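Local atomic coordinates of PrgB (PDB entry 6EVU), a protein that promotes cell aggregation, biofilm formation and conjugation in Enterococcus faecalis by binding and compacting DNA, the part here being its adhesin domain. Residues Thr81-Phe84 and Gln85-Phe88; Phe177-Ala180 and Ser181-Val185; Phe223-Ile226 and Asn227-Val231; Leu254-Ser257 and Asp258-Val262. One frame throughout, in Å; residues are numbered along the deposited sequence.

Interaction 1: residues Thr81-Phe84 and Gln85-Phe88; sequences TGNF and QNSF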
loop_
_atom_site.group_PDB
_atom_site.type_symbol
_atom_site.label_atom_id
_atom_site.label_comp_id
_atom_site.label_asym_id
_atom_site.label_seq_id
_atom_site.Cartn_x
_atom_site.Cartn_y
_atom_site.Cartn_z
ATOM N N THR A 81 4.751 17.983 16.301
ATOM C CA THR A 81 4.810 19.439 16.406
ATOM C C THR A 81 5.692 20.079 15.330
ATOM O O THR A 81 6.228 21.184 15.523
ATOM C CB THR A 81 5.303 19.815 17.790
ATOM O OG1 THR A 81 6.613 19.256 17.957
ATOM C CG2 THR A 81 4.393 19.211 18.830
ATOM N N GLY A 82 5.863 19.409 14.195
ATOM C CA GLY A 82 6.669 19.934 13.117
ATOM C C GLY A 82 5.891 20.836 12.179
ATOM O O GLY A 82 4.722 21.164 12.385
ATOM N N ASN A 83 6.565 21.225 11.108
ATOM C CA ASN A 83 5.945 21.928 10.003
ATOM C C ASN A 83 6.480 21.302 8.725
ATOM O O ASN A 83 7.256 20.346 8.765
ATOM C CB ASN A 83 6.191 23.440 10.100
ATOM C CG ASN A 83 7.645 23.794 10.104
ATOM O OD1 ASN A 83 8.470 23.160 9.435
ATOM N ND2 ASN A 83 7.975 24.869 10.835
ATOM N N PHE A 84 6.023 21.804 7.583
ATOM C CA PHE A 84 6.379 21.174 6.310
ATOM C C PHE A 84 7.891 21.216 6.081
ATOM O O PHE A 84 8.501 20.218 5.666
ATOM C CB PHE A 84 5.616 21.881 5.185
ATOM C CG PHE A 84 5.776 21.249 3.815
ATOM C CD1 PHE A 84 5.366 19.956 3.536
ATOM C CD2 PHE A 84 6.315 21.987 2.786
ATOM C CE1 PHE A 84 5.514 19.435 2.225
ATOM C CE2 PHE A 84 6.460 21.470 1.506
ATOM C CZ PHE A 84 6.045 20.198 1.214
ATOM N N GLN A 85 8.515 22.341 6.421
ATOM C CA GLN A 85 9.971 22.474 6.324
ATOM C C GLN A 85 10.718 21.407 7.136
ATOM O O GLN A 85 11.589 20.714 6.601
ATOM C CB GLN A 85 10.410 23.883 6.770
ATOM C CG GLN A 85 11.814 24.284 6.298
ATOM C CD GLN A 85 12.945 23.605 7.086
ATOM O OE1 GLN A 85 12.862 23.416 8.316
ATOM N NE2 GLN A 85 14.014 23.237 6.374
ATOM N N ASN A 86 10.481 21.331 8.450
ATOM C CA ASN A 86 11.352 20.527 9.302
ATOM C C ASN A 86 10.904 19.065 9.393
ATOM O O ASN A 86 11.570 18.262 10.072
ATOM C CB ASN A 86 11.477 21.151 10.710
ATOM C CG ASN A 86 10.138 21.245 11.469
ATOM O OD1 ASN A 86 9.227 20.416 11.298
ATOM N ND2 ASN A 86 10.053 22.239 12.382
ATOM N N SER A 87 9.828 18.699 8.691
ATOM C CA SER A 87 9.378 17.307 8.601
ATOM C C SER A 87 10.044 16.534 7.463
ATOM O O SER A 87 9.820 15.337 7.335
ATOM C CB SER A 87 7.853 17.242 8.453
ATOM O OG SER A 87 7.457 17.669 7.163
ATOM N N PHE A 88 10.934 17.169 6.696
ATOM C CA PHE A 88 11.615 16.541 5.566
ATOM C C PHE A 88 12.647 15.524 6.055
ATOM O O PHE A 88 13.512 15.837 6.889
ATOM C CB PHE A 88 12.280 17.638 4.708
ATOM C CG PHE A 88 13.088 17.107 3.563
ATOM C CD1 PHE A 88 12.452 16.672 2.399
ATOM C CD2 PHE A 88 14.480 17.005 3.651
ATOM C CE1 PHE A 88 13.195 16.151 1.341
ATOM C CE2 PHE A 88 15.198 16.474 2.624
ATOM C CZ PHE A 88 14.551 16.038 1.474
HETATM O O HOH W 1 7.942 22.950 14.085
#

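Interaction 2: residues Phe177-Ala180 and Ser181-Val185; sequences FFDA and SGKEV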
loop_
_atom_site.group_PDB
_atom_site.type_symbol
_atom_site.label_atom_id
_atom_site.label_comp_id
_atom_site.label_asym_id
_atom_site.label_seq_id
_atom_site.Cartn_x
_atom_site.Cartn_y
_atom_site.Cartn_z
ATOM N N PHE A 177 -6.358 11.986 -10.313
ATOM C CA PHE A 177 -5.377 12.387 -11.331
ATOM C C PHE A 177 -5.909 13.615 -12.032
ATOM O O PHE A 177 -7.105 13.688 -12.301
ATOM C CB PHE A 177 -5.181 11.288 -12.364
ATOM C CG PHE A 177 -4.777 9.986 -11.796
ATOM C CD1 PHE A 177 -3.529 9.808 -11.221
ATOM C CD2 PHE A 177 -5.654 8.916 -11.849
ATOM C CE1 PHE A 177 -3.150 8.577 -10.735
ATOM C CE2 PHE A 177 -5.316 7.705 -11.301
ATOM C CZ PHE A 177 -4.072 7.520 -10.755
ATOM N N PHE A 178 -5.009 14.555 -12.391
ATOM C CA PHE A 178 -5.430 15.785 -13.058
ATOM C C PHE A 178 -4.666 16.011 -14.344
ATOM O O PHE A 178 -3.442 15.796 -14.413
ATOM C CB PHE A 178 -5.253 16.991 -12.131
ATOM C CG PHE A 178 -6.077 16.916 -10.874
ATOM C CD1 PHE A 178 -5.563 16.333 -9.728
ATOM C CD2 PHE A 178 -7.356 17.430 -10.849
ATOM C CE1 PHE A 178 -6.358 16.265 -8.540
ATOM C CE2 PHE A 178 -8.143 17.358 -9.730
ATOM C CZ PHE A 178 -7.619 16.784 -8.539
ATOM N N ASP A 179 -5.397 16.462 -15.360
ATOM C CA ASP A 179 -4.793 16.827 -16.634
ATOM C C ASP A 179 -4.192 18.234 -16.533
ATOM O O ASP A 179 -4.250 18.892 -15.493
ATOM C CB ASP A 179 -5.806 16.662 -17.765
ATOM C CG ASP A 179 -6.890 17.755 -17.809
ATOM O OD1 ASP A 179 -6.707 18.870 -17.290
ATOM O OD2 ASP A 179 -7.943 17.480 -18.434
ATOM N N ALA A 180 -3.505 18.645 -17.600
ATOM C CA ALA A 180 -2.752 19.900 -17.593
ATOM C C ALA A 180 -3.643 21.094 -17.326
ATOM O O ALA A 180 -3.202 22.078 -16.720
ATOM C CB ALA A 180 -2.041 20.085 -18.937
ATOM N N SER A 181 -4.888 21.023 -17.774
ATOM C CA SER A 181 -5.852 22.092 -17.562
ATOM C C SER A 181 -6.442 22.085 -16.156
ATOM O O SER A 181 -7.268 22.949 -15.848
ATOM C CB SER A 181 -6.986 21.973 -18.573
ATOM O OG SER A 181 -7.914 21.003 -18.082
ATOM N N GLY A 182 -6.085 21.118 -15.315
ATOM C CA GLY A 182 -6.598 21.041 -13.955
ATOM C C GLY A 182 -7.859 20.219 -13.773
ATOM O O GLY A 182 -8.441 20.237 -12.685
ATOM N N LYS A 183 -8.288 19.495 -14.792
ATOM C CA LYS A 183 -9.498 18.695 -14.720
ATOM C C LYS A 183 -9.168 17.274 -14.302
ATOM O O LYS A 183 -8.256 16.644 -14.845
ATOM C CB LYS A 183 -10.179 18.684 -16.078
ATOM C CG LYS A 183 -11.387 17.778 -16.152
ATOM C CD LYS A 183 -12.418 18.169 -15.050
ATOM C CE LYS A 183 -13.774 17.440 -15.235
ATOM N NZ LYS A 183 -14.823 18.013 -14.310
ATOM N N GLU A 184 -9.952 16.736 -13.376
ATOM C CA GLU A 184 -9.744 15.355 -12.967
ATOM C C GLU A 184 -9.896 14.422 -14.176
ATOM O O GLU A 184 -10.738 14.635 -15.047
ATOM C CB GLU A 184 -10.733 14.960 -11.864
ATOM C CG GLU A 184 -10.320 13.589 -11.285
ATOM C CD GLU A 184 -11.203 13.110 -10.105
ATOM O OE1 GLU A 184 -12.179 13.799 -9.763
ATOM O OE2 GLU A 184 -10.907 11.993 -9.618
ATOM N N VAL A 185 -9.055 13.389 -14.219
ATOM C CA VAL A 185 -9.095 12.373 -15.268
ATOM C C VAL A 185 -9.742 11.131 -14.648
ATOM O O VAL A 185 -9.203 10.563 -13.688
ATOM C CB VAL A 185 -7.685 12.070 -15.795
ATOM C CG1 VAL A 185 -7.704 10.930 -16.820
ATOM C CG2 VAL A 185 -7.057 13.331 -16.386
HETATM O O HOH W 2 -9.002 10.613 -10.883
#

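Interaction 3: residues Phe223-Ile226 and Asn227-Val231; sequences FKYI and NGSYV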
loop_
_atom_site.group_PDB
_atom_site.type_symbol
_atom_site.label_atom_id
_atom_site.label_comp_id
_atom_site.label_asym_id
_atom_site.label_seq_id
_atom_site.Cartn_x
_atom_site.Cartn_y
_atom_site.Cartn_z
ATOM N N PHE A 223 -10.979 -5.809 -6.603
ATOM C CA PHE A 223 -9.780 -6.634 -6.596
ATOM C C PHE A 223 -9.931 -7.803 -7.579
ATOM O O PHE A 223 -10.998 -8.419 -7.690
ATOM C CB PHE A 223 -9.508 -7.153 -5.188
ATOM C CG PHE A 223 -8.315 -8.087 -5.086
ATOM C CD1 PHE A 223 -8.422 -9.437 -5.458
ATOM C CD2 PHE A 223 -7.113 -7.645 -4.585
ATOM C CE1 PHE A 223 -7.334 -10.291 -5.337
ATOM C CE2 PHE A 223 -6.023 -8.492 -4.471
ATOM C CZ PHE A 223 -6.134 -9.823 -4.858
ATOM N N LYS A 224 -8.847 -8.133 -8.270
ATOM C CA LYS A 224 -8.826 -9.261 -9.197
ATOM C C LYS A 224 -7.621 -10.151 -8.907
ATOM O O LYS A 224 -6.507 -9.646 -8.753
ATOM C CB LYS A 224 -8.786 -8.753 -10.645
ATOM C CG LYS A 224 -10.098 -8.149 -11.130
ATOM C CD LYS A 224 -11.184 -9.236 -11.227
ATOM C CE LYS A 224 -12.327 -8.846 -12.124
ATOM N NZ LYS A 224 -13.236 -10.006 -12.308
ATOM N N TYR A 225 -7.840 -11.471 -8.864
ATOM C CA TYR A 225 -6.808 -12.449 -8.526
ATOM C C TYR A 225 -5.861 -12.662 -9.709
ATOM O O TYR A 225 -6.287 -12.677 -10.868
ATOM C CB TYR A 225 -7.458 -13.799 -8.149
ATOM C CG TYR A 225 -6.487 -14.948 -7.892
ATOM C CD1 TYR A 225 -5.623 -14.934 -6.802
ATOM C CD2 TYR A 225 -6.429 -16.052 -8.753
ATOM C CE1 TYR A 225 -4.741 -15.978 -6.560
ATOM C CE2 TYR A 225 -5.533 -17.120 -8.519
ATOM C CZ TYR A 225 -4.693 -17.067 -7.412
ATOM O OH TYR A 225 -3.804 -18.072 -7.159
ATOM N N ILE A 226 -4.567 -12.819 -9.411
ATOM C CA ILE A 226 -3.589 -13.249 -10.408
ATOM C C ILE A 226 -3.317 -14.724 -10.202
ATOM O O ILE A 226 -3.044 -15.152 -9.075
ATOM C CB ILE A 226 -2.277 -12.456 -10.313
ATOM C CG1 ILE A 226 -2.514 -10.949 -10.487
ATOM C CG2 ILE A 226 -1.255 -13.036 -11.274
ATOM C CD1 ILE A 226 -1.283 -10.090 -10.115
ATOM N N ASN A 227 -3.369 -15.508 -11.290
ATOM C CA ASN A 227 -3.203 -16.947 -11.136
ATOM C C ASN A 227 -1.826 -17.282 -10.581
ATOM O O ASN A 227 -0.806 -16.762 -11.048
ATOM C CB ASN A 227 -3.429 -17.657 -12.456
ATOM C CG ASN A 227 -3.565 -19.165 -12.271
ATOM O OD1 ASN A 227 -4.021 -19.625 -11.223
ATOM N ND2 ASN A 227 -3.200 -19.918 -13.260
ATOM N N GLY A 228 -1.809 -18.159 -9.569
ATOM C CA GLY A 228 -0.603 -18.553 -8.882
ATOM C C GLY A 228 -0.201 -17.633 -7.757
ATOM O O GLY A 228 0.751 -17.947 -7.031
ATOM N N SER A 229 -0.905 -16.518 -7.570
ATOM C CA SER A 229 -0.603 -15.618 -6.461
ATOM C C SER A 229 -1.118 -16.228 -5.164
ATOM O O SER A 229 -2.092 -17.001 -5.148
ATOM C CB SER A 229 -1.232 -14.251 -6.677
ATOM O OG SER A 229 -1.177 -13.488 -5.466
ATOM N N TYR A 230 -0.427 -15.923 -4.075
ATOM C CA TYR A 230 -0.854 -16.425 -2.778
ATOM C C TYR A 230 -1.847 -15.501 -2.117
ATOM O O TYR A 230 -2.412 -15.876 -1.083
ATOM C CB TYR A 230 0.352 -16.630 -1.853
ATOM C CG TYR A 230 1.150 -17.840 -2.248
ATOM C CD1 TYR A 230 1.965 -17.804 -3.367
ATOM C CD2 TYR A 230 1.078 -19.030 -1.517
ATOM C CE1 TYR A 230 2.685 -18.942 -3.774
ATOM C CE2 TYR A 230 1.799 -20.152 -1.908
ATOM C CZ TYR A 230 2.612 -20.090 -3.026
ATOM O OH TYR A 230 3.340 -21.181 -3.442
ATOM N N VAL A 231 -2.067 -14.336 -2.722
ATOM C CA VAL A 231 -2.938 -13.282 -2.205
ATOM C C VAL A 231 -4.332 -13.509 -2.763
ATOM O O VAL A 231 -4.533 -13.457 -3.986
ATOM C CB VAL A 231 -2.423 -11.901 -2.633
ATOM C CG1 VAL A 231 -3.424 -10.795 -2.221
ATOM C CG2 VAL A 231 -1.061 -11.617 -2.047
#

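Interaction 4: residues Leu254-Ser257 and Asp258-Val262; sequences LKNS and DWDAV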
loop_
_atom_site.group_PDB
_atom_site.type_symbol
_atom_site.label_atom_id
_atom_site.label_comp_id
_atom_site.label_asym_id
_atom_site.label_seq_id
_atom_site.Cartn_x
_atom_site.Cartn_y
_atom_site.Cartn_z
ATOM N N LEU A 254 8.237 -21.341 0.973
ATOM C CA LEU A 254 8.834 -20.168 0.346
ATOM C C LEU A 254 9.381 -19.204 1.395
ATOM O O LEU A 254 8.878 -19.124 2.523
ATOM C CB LEU A 254 7.805 -19.426 -0.509
ATOM C CG LEU A 254 7.631 -19.836 -1.962
ATOM C CD1 LEU A 254 6.401 -19.145 -2.469
ATOM C CD2 LEU A 254 8.854 -19.486 -2.784
ATOM N N LYS A 255 10.426 -18.469 1.004
ATOM C CA LYS A 255 11.023 -17.410 1.807
ATOM C C LYS A 255 10.913 -16.070 1.079
ATOM O O LYS A 255 10.778 -16.009 -0.149
ATOM C CB LYS A 255 12.488 -17.709 2.143
ATOM C CG LYS A 255 12.668 -18.390 3.493
ATOM C CD LYS A 255 13.536 -19.598 3.386
ATOM C CE LYS A 255 14.996 -19.203 3.310
ATOM N NZ LYS A 255 15.830 -20.325 2.773
ATOM N N ASN A 256 10.946 -14.980 1.858
ATOM C CA ASN A 256 10.776 -13.665 1.261
ATOM C C ASN A 256 11.744 -13.423 0.118
ATOM O O ASN A 256 11.364 -12.842 -0.902
ATOM C CB ASN A 256 10.951 -12.581 2.323
ATOM C CG ASN A 256 10.422 -11.239 1.861
ATOM O OD1 ASN A 256 11.148 -10.427 1.291
ATOM N ND2 ASN A 256 9.134 -11.050 2.015
ATOM N N SER A 257 13.005 -13.840 0.280
ATOM C CA SER A 257 13.983 -13.653 -0.787
ATOM C C SER A 257 13.634 -14.447 -2.050
ATOM O O SER A 257 14.180 -14.144 -3.114
ATOM C CB SER A 257 15.391 -14.012 -0.286
ATOM O OG SER A 257 15.491 -15.369 0.145
ATOM N N ASP A 258 12.710 -15.413 -1.982
ATOM C CA ASP A 258 12.357 -16.189 -3.169
ATOM C C ASP A 258 11.412 -15.473 -4.123
ATOM O O ASP A 258 11.186 -15.996 -5.220
ATOM C CB ASP A 258 11.689 -17.521 -2.804
ATOM C CG ASP A 258 12.607 -18.481 -2.126
ATOM O OD1 ASP A 258 13.767 -18.654 -2.573
ATOM O OD2 ASP A 258 12.131 -19.115 -1.162
ATOM N N TRP A 259 10.822 -14.330 -3.738
ATOM C CA TRP A 259 9.819 -13.684 -4.589
ATOM C C TRP A 259 9.695 -12.175 -4.345
ATOM O O TRP A 259 9.425 -11.426 -5.286
ATOM C CB TRP A 259 8.451 -14.361 -4.366
ATOM C CG TRP A 259 7.965 -14.198 -2.974
ATOM C CD1 TRP A 259 8.245 -14.979 -1.893
ATOM C CD2 TRP A 259 7.142 -13.133 -2.497
ATOM N NE1 TRP A 259 7.623 -14.468 -0.763
ATOM C CE2 TRP A 259 6.941 -13.334 -1.120
ATOM C CE3 TRP A 259 6.539 -12.050 -3.118
ATOM C CZ2 TRP A 259 6.179 -12.459 -0.335
ATOM C CZ3 TRP A 259 5.778 -11.150 -2.324
ATOM C CH2 TRP A 259 5.604 -11.380 -0.958
ATOM N N ASP A 260 9.889 -11.725 -3.097
ATOM C CA ASP A 260 9.481 -10.369 -2.673
ATOM C C ASP A 260 10.594 -9.377 -2.998
ATOM O O ASP A 260 11.364 -8.921 -2.155
ATOM C CB ASP A 260 9.123 -10.340 -1.199
ATOM C CG ASP A 260 8.423 -9.023 -0.796
ATOM O OD1 ASP A 260 8.185 -8.162 -1.693
ATOM O OD2 ASP A 260 8.096 -8.880 0.404
ATOM N N ALA A 261 10.689 -9.087 -4.277
ATOM C CA ALA A 261 11.579 -8.059 -4.766
ATOM C C ALA A 261 10.893 -7.480 -5.986
ATOM O O ALA A 261 10.212 -8.200 -6.719
ATOM C CB ALA A 261 12.960 -8.611 -5.117
ATOM N N VAL A 262 11.019 -6.175 -6.165
ATOM C CA VAL A 262 10.502 -5.561 -7.370
ATOM C C VAL A 262 11.275 -6.089 -8.564
ATOM O O VAL A 262 12.514 -6.104 -8.569
ATOM C CB VAL A 262 10.594 -4.036 -7.276
ATOM C CG1 VAL A 262 10.287 -3.445 -8.630
ATOM C CG2 VAL A 262 9.625 -3.533 -6.241
#

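Interaction 1: residues Thr81-Phe84 and Gln85-Phe88
Gly82 CA lies 3.2 Å from Asn86 OD1, the oxygen of an amide whose other end reaches back one residue further: water 1 accepts from Asn86 ND2 and donates to Thr81 O at 2.9 Å.

At Asn83 the backbone N gives one bond and the side chain accepts another. Asn83 N donates to Asn86 OD1 (2.8 Å, 167° at the hydrogen), coming in tilted from the carbonyl plane, while Asn86 N answers with a bond to Asn83 OD1 at 2.9 Å that runs nearly along the C=O axis. This reciprocal pair of side-chain-to-backbone bonds, spanning three residues, leads into the type I turn from Gln85 to Phe88 in the loop before strand 88-89. Both CG atoms sit between backbone N and carbonyl carbon (chi1 59° in Asn83, nearly the same in Asn86), which folds each amide back over the other's N-H; the two amide planes are only 14° apart. Asn83 O also accepts a weak, bent bond from Ser87 N at 3.1 Å.

Phe84 brings its carbonyl to the turn, with Phe84 O 3.1 Å from Ser87 OG. With CG opposite the backbone N, its ring leaves the turn and stacks on Tyr100.

Interaction 2: residues Phe177-Ala180 and Ser181-Val185
This is the tip of a beta hairpin, where strand 169-179 reverses into the short strand 184-185 at the end of the large antiparallel sheet. The reversal is a type I turn from Asp179 to Gly182 followed by a G1 bulge: Gly182 N bonds to Asp179 O at 2.9 Å, while Asp179 N bonds almost straight to Lys183 O, one residue further on (2.9 Å, 174°). Gly182 takes a positive phi of 91°, a conformation that calls for glycine.

Asp179 fastens the turn from inside. With its CG between the backbone N and the carbonyl carbon (chi1 74°), OD1 reaches over the loop and gathers several donors. Ser181 OG comes from the syn side, near the carboxylate plane, at 2.6 Å from Asp179 OD1; Lys183 N arrives at 3.0 Å from well above that plane; Ser181 N adds a weak, bent bond. Such donors would be expected to favour the charged carboxylate. Asp179 OD2 lies against Lys183 CB at 3.5 Å.

Phe178 and Glu184 form the non-hydrogen-bonded pair, and the ring puts CD2 3.5 Å from Gly182 O and CE2 near Glu184 CB. Glu184 runs extended to Arg279, its salt-bridge partner, and through water 2 OE2 is linked to Phe177 N and Val185 O. On the opposite face, Phe177 and Val185 both pack on Ile126 of strand 124-137, whose Lys128 makes a cation-pi contact with Phe178.

Interaction 3: residues Phe223-Ile226 and Asn227-Val231
With CG opposite its backbone N (chi1 175°), the Tyr225 ring reaches forward along the chain and sets its hydroxyl against the turn formed by the next residues. Tyr225 OH donates to Ser229 O at 2.8 Å, lying in the carbonyl plane on a lone pair, and Gly228 N gives the hydroxyl oxygen a weak bond in return. The ring edge faces two carbonyls, Ser229 O and Val231 O, both near its plane; CD1 is 3.4 Å from Val231 O, a buried oxygen for which the model holds no hydrogen-bond donor. Tyr225 CE2 also touches Asn227 CA at 3.5 Å.

The turn itself is type II, from Ile226 to Ser229, closed by Ser229 N to Ile226 O (3.0 Å, 157°). Gly228 occupies its third position at a phi of 86°, a value that favours glycine. Directly beyond, Ser229 makes an ST turn: its OG, also opposite the backbone N, accepts from Val231 N at 3.0 Å. The same hydroxyl is paired with Ser271 O, so it ties the loop to the chain just before strand 272-276. Phe223 completes the apolar side by resting its CZ on Val231 CG1 at 3.9 Å.

The contact follows strand 221-225, an outermost strand of the three-stranded sheet. Ile226 packs on Val273 of the adjoining strand 272-276, Phe223 stacks on Phe239, and Asn227 OD1 takes the backbone N of Glu18 from the N-terminal region.

Interaction 4: residues Leu254-Ser257 and Asp258-Val262
From Lys255 to Asp260 the backbone coils through overlapping turns: Lys255 O accepts from Asp258 N at 2.7 Å, and Asn256 O takes two donors, Asp260 N at 2.9 Å and Trp259 N at 3.2 Å. The two reach Asn256 O differently, the first close to the line of the carbonyl, the second from above its plane.

Asp258 turns back on the start of the coil. Its CG stands opposite the carbonyl carbon (chi1 -68°), and OD2 accepts from Lys255 N at 2.8 Å on its anti side, somewhat out of the carboxylate plane. Leu254 CD2 lies against Asp258 CB at 3.4 Å.

The coil belongs to the long loop between strands 239-240 and 272-276, and it leaves through an inverse gamma turn centred on Asp260, with Ala261 N bonded to Trp259 O. There the side chains of Asn256 and Asp260 face each other: Asn256 ND2 donates to the anti lone pair of Asp260 OD2 (2.9 Å, 160° at the hydrogen), the amide and carboxylate planes being 59° apart. Asn256 ND2 also serves Asp246 OD1, so one amide nitrogen bridges two carboxylates. Asp260 OD1 accepts from Ser199 OG, and OD2 is hydrogen-bonded to a Tris molecule, probably from the crystallisation liquor.

One face of the Trp259 indole carries Asn256 O, 3.9 Å above its plane, and Asp260 CB, both toward the rim, while NE1 is bonded to Ile245 O.

Along the chain the four contacts come in series, each closing its own short loop, and none nests in or crosses another. Interaction 1 shapes the approach to strand 88-89 in the sheet of 99-104. Interaction 2, its centre about 29 Å from that of interaction 1, turns the chain at the hairpin tip of the sheet of 169-179. Interaction 3 follows at the end of strand 221-225, on the other side of the chain's centre from interaction 1. Interaction 4 lies in the long loop after strand 239-240 and is its direct neighbour: Tyr230 OH packs against Leu254 CD1 at 3.8 Å. Together, 223-231 and 254-262 bring two loops together beside the three-stranded sheet of this adhesin domain.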